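Local coordinates for protein dally-like, isoform A (Drosophila melanogaster, PDB 6XTZ) that probably acts as a cell-surface glypican proteoglycan that binds Wnt and Hedgehog proteins and accommodates the palmitoleate lipid of Wnt, at residues A[98-101]-A[102-106]. The protein carries 5 engineered substitutions. Residues are numbered along the deposited sequence; the frame is centred on the assembly and turned at random. Where two conformers were deposited one is given.
Sequences SRTQ and FNSMF. With O18 (O-palmitoleoyl serine), chain H.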
ATOM      1  N   SER A  98      27.814  -2.062  -1.017  1.00 49.23           N
ATOM      2  CA  SER A  98      28.395  -1.530   0.209  1.00 47.05           C
ATOM      3  C   SER A  98      29.361  -2.525   0.835  1.00 45.85           C
ATOM      4  O   SER A  98      30.440  -2.137   1.295  1.00 48.14           O
ATOM      5  CB  SER A  98      27.291  -1.156   1.194  1.00 48.47           C
ATOM      6  OG  SER A  98      26.472  -0.135   0.658  1.00 51.73           O
ATOM      7  N   ARG A  99      28.997  -3.810   0.855  1.00 46.35           N
ATOM      8  CA  ARG A  99      29.879  -4.833   1.409  1.00 48.34           C
ATOM      9  C   ARG A  99      31.253  -4.800   0.751  1.00 55.07           C
ATOM     10  O   ARG A  99      32.279  -4.963   1.424  1.00 57.95           O
ATOM     11  CB  ARG A  99      29.242  -6.215   1.247  1.00 48.72           C
ATOM     12  CG  ARG A  99      30.166  -7.368   1.596  1.00 56.10           C
ATOM     13  CD  ARG A  99      29.723  -8.658   0.924  1.00 63.96           C
ATOM     14  NE  ARG A  99      28.515  -9.214   1.524  1.00 67.49           N
ATOM     15  CZ  ARG A  99      28.513 -10.192   2.425  1.00 72.45           C
ATOM     16  NH1 ARG A  99      29.659 -10.724   2.830  1.00 71.16           N
ATOM     17  NH2 ARG A  99      27.367 -10.639   2.919  1.00 76.99           N
ATOM     18  N   THR A 100      31.295  -4.576  -0.564  1.00 52.94           N
ATOM     19  CA  THR A 100      32.573  -4.521  -1.268  1.00 54.22           C
ATOM     20  C   THR A 100      33.315  -3.223  -0.964  1.00 53.93           C
ATOM     21  O   THR A 100      34.516  -3.240  -0.673  1.00 60.98           O
ATOM     22  CB  THR A 100      32.352  -4.673  -2.772  1.00 53.00           C
ATOM     23  OG1 THR A 100      31.726  -5.935  -3.036  1.00 55.48           O
ATOM     24  CG2 THR A 100      33.681  -4.606  -3.514  1.00 52.06           C
ATOM     25  N   GLN A 101      32.617  -2.086  -1.039  1.00 53.26           N
ATOM     26  CA  GLN A 101      33.251  -0.809  -0.723  1.00 52.61           C
ATOM     27  C   GLN A 101      33.720  -0.772   0.726  1.00 52.34           C
ATOM     28  O   GLN A 101      34.805  -0.263   1.021  1.00 53.59           O
ATOM     29  CB  GLN A 101      32.288   0.343  -1.009  1.00 55.88           C
ATOM     30  CG  GLN A 101      31.993   0.552  -2.487  1.00 70.61           C
ATOM     31  CD  GLN A 101      30.893   1.571  -2.731  1.00 82.36           C
ATOM     32  OE1 GLN A 101      30.184   1.973  -1.807  1.00 86.34           O
ATOM     33  NE2 GLN A 101      30.744   1.994  -3.982  1.00 84.43           N
ATOM     34  N   PHE A 102      32.912  -1.311   1.641  1.00 51.83           N
ATOM     35  CA  PHE A 102      33.321  -1.353   3.039  0.51 51.59           C
ATOM     36  C   PHE A 102      34.555  -2.225   3.228  1.00 51.12           C
ATOM     37  O   PHE A 102      35.481  -1.844   3.954  1.00 50.93           O
ATOM     38  CB  PHE A 102      32.170  -1.845   3.917  0.51 52.46           C
ATOM     39  CG  PHE A 102      31.307  -0.738   4.456  0.51 54.40           C
ATOM     40  CD1 PHE A 102      31.717  -0.008   5.556  0.51 55.15           C
ATOM     41  CD2 PHE A 102      30.093  -0.428   3.866  0.51 52.98           C
ATOM     42  CE1 PHE A 102      30.934   1.012   6.059  0.51 54.00           C
ATOM     43  CE2 PHE A 102      29.304   0.593   4.366  0.51 51.50           C
ATOM     44  CZ  PHE A 102      29.726   1.314   5.465  0.51 50.42           C
ATOM     45  N   ASN A 103      34.599  -3.386   2.571  1.00 53.10           N
ATOM     46  CA  ASN A 103      35.761  -4.260   2.687  1.00 55.62           C
ATOM     47  C   ASN A 103      36.996  -3.621   2.066  1.00 63.60           C
ATOM     48  O   ASN A 103      38.085  -3.662   2.653  1.00 60.00           O
ATOM     49  CB  ASN A 103      35.466  -5.611   2.035  1.00 55.39           C
ATOM     50  CG  ASN A 103      36.605  -6.598   2.195  1.00 58.43           C
ATOM     51  OD1 ASN A 103      36.715  -7.272   3.219  1.00 66.28           O
ATOM     52  ND2 ASN A 103      37.452  -6.692   1.180  1.00 56.98           N
ATOM     53  N   SER A 104      36.846  -3.016   0.887  1.00 62.56           N
ATOM     54  CA  SER A 104      37.983  -2.366   0.243  1.00 57.79           C
ATOM     55  C   SER A 104      38.440  -1.142   1.028  1.00 53.87           C
ATOM     56  O   SER A 104      39.642  -0.858   1.103  1.00 52.93           O
ATOM     57  CB  SER A 104      37.625  -1.980  -1.191  1.00 60.37           C
ATOM     58  OG  SER A 104      37.228  -3.113  -1.947  1.00 67.14           O
ATOM     59  N   MET A 105      37.498  -0.407   1.621  1.00 52.58           N
ATOM     60  CA  MET A 105      37.849   0.806   2.351  1.00 59.38           C
ATOM     61  C   MET A 105      38.638   0.485   3.612  1.00 63.85           C
ATOM     62  O   MET A 105      39.594   1.192   3.952  1.00 63.82           O
ATOM     63  CB  MET A 105      36.583   1.589   2.695  1.00 68.18           C
ATOM     64  CG  MET A 105      36.800   3.053   3.009  1.00 83.41           C
ATOM     65  SD  MET A 105      35.230   3.911   3.245  1.00 95.34           S
ATOM     66  CE  MET A 105      34.411   3.555   1.691  1.00 89.61           C
ATOM     67  N   PHE A 106      38.261  -0.580   4.317  1.00 60.73           N
ATOM     68  CA  PHE A 106      38.922  -0.904   5.574  1.00 60.78           C
ATOM     69  C   PHE A 106      40.205  -1.699   5.385  1.00 59.27           C
ATOM     70  O   PHE A 106      41.056  -1.694   6.279  1.00 61.03           O
ATOM     71  CB  PHE A 106      37.969  -1.674   6.489  1.00 62.16           C
ATOM     72  CG  PHE A 106      37.011  -0.798   7.234  1.00 71.10           C
ATOM     73  CD1 PHE A 106      36.956   0.562   6.981  1.00 79.84           C
ATOM     74  CD2 PHE A 106      36.178  -1.327   8.201  1.00 76.89           C
ATOM     75  CE1 PHE A 106      36.074   1.375   7.667  1.00 83.72           C
ATOM     76  CE2 PHE A 106      35.301  -0.518   8.896  1.00 81.25           C
ATOM     77  CZ  PHE A 106      35.244   0.833   8.627  1.00 82.42           C
TER
HETATM   78  CA  O18 H 707      25.981   6.541  -1.514  1.00 92.73           C
HETATM   79  CB  O18 H 707      26.905   5.363  -1.252  1.00 93.70           C
HETATM   80  C1  O18 H 707      27.540   4.230   0.727  1.00 89.14           C
HETATM   81  C2  O18 H 707      27.039   3.618   2.000  1.00 85.44           C
HETATM   82  C3  O18 H 707      25.822   2.722   1.810  1.00 81.25           C
HETATM   83  C4  O18 H 707      25.487   1.919   3.058  1.00 77.07           C
HETATM   84  C5  O18 H 707      24.374   0.902   2.868  1.00 70.80           C
HETATM   85  C6  O18 H 707      24.160  -0.004   4.072  1.00 68.05           C
HETATM   86  C7  O18 H 707      25.373  -0.843   4.438  1.00 65.96           C
HETATM   87  C8  O18 H 707      25.172  -1.726   5.668  1.00 63.23           C
HETATM   88  C9  O18 H 707      24.962  -0.947   6.929  1.00 63.83           C
HETATM   89  C10 O18 H 707      25.801  -0.868   7.944  1.00 63.81           C
HETATM   90  C11 O18 H 707      27.138  -1.536   8.043  1.00 68.67           C
HETATM   91  C12 O18 H 707      27.688  -1.575   9.466  1.00 73.19           C
HETATM   92  C13 O18 H 707      29.087  -2.165   9.567  1.00 75.23           C
HETATM   93  C14 O18 H 707      29.624  -2.261  10.988  1.00 73.23           C
HETATM   94  C15 O18 H 707      29.740  -0.932  11.706  1.00 73.60           C
HETATM   95  C16 O18 H 707      30.363  -1.050  13.079  1.00 72.86           C
HETATM   96  C   O18 H 707      24.641   5.863  -1.791  1.00 90.60           C
HETATM   97  N   O18 H 707      25.897   7.425  -0.365  1.00 91.58           N
HETATM   98  OG  O18 H 707      26.546   4.755   0.009  1.00 92.25           O
HETATM   99  O11 O18 H 707      28.692   4.250   0.385  1.00 86.85           O
HETATM  100  O   O18 H 707      23.986   6.158  -2.787  1.00 90.16           O
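S104 doubles back on T100, one turn earlier in the same helix. Its OG donates to T100 O at 3.0 Å, from above the carbonyl plane. Its backbone N reaches the same oxygen at 2.8 Å, with an N-H...O angle of 166°. T100 O is therefore gripped twice by one residue. The first torsion of S104 (-58°) sets OG beside its own backbone N, so both donors face back along the helix. The T100 methyl CG2 lies 4.2 Å from S104 OG. With an alanine here, T100 O would probably lose its hydroxyl donor while the backbone bond stayed in place.

The neighbouring pairs keep the helical pattern. F102 N bonds to S98 O, N103 N to R99 O, and M105 N to Q101 O. M105 CB rests 3.1 Å from Q101 O. The F102 ring is modelled in two conformers, so its place is less certain. In one of them its edge meets the S98 carbonyl, and CD2 lies 3.9 Å from S98 CB.

S98 and Q101 then meet the bound O-palmitoleoyl serine. S98 OG lies 3.1 Å from C3 of the acyl chain, close for an oxygen against an aliphatic carbon and not a hydrogen bond. This buried hydroxyl is satisfied by L94 O, to which it hydrogen-bonds. Q101 OE1 comes within 3.5 Å of the ester carbonyl oxygen O11; both are acceptors, so this is proximity and not a bond.

Further out, R99 reaches helix 118-134 and forms a salt bridge with E129. F102 touches L296 and F106 touches I300, both on helix 296-322. The arrangement is a run of i to i+4 helical bonds, with a serine hydroxyl bonded back to the preceding turn. It forms part of the lipid-binding pocket in the elongated, helical glypican core.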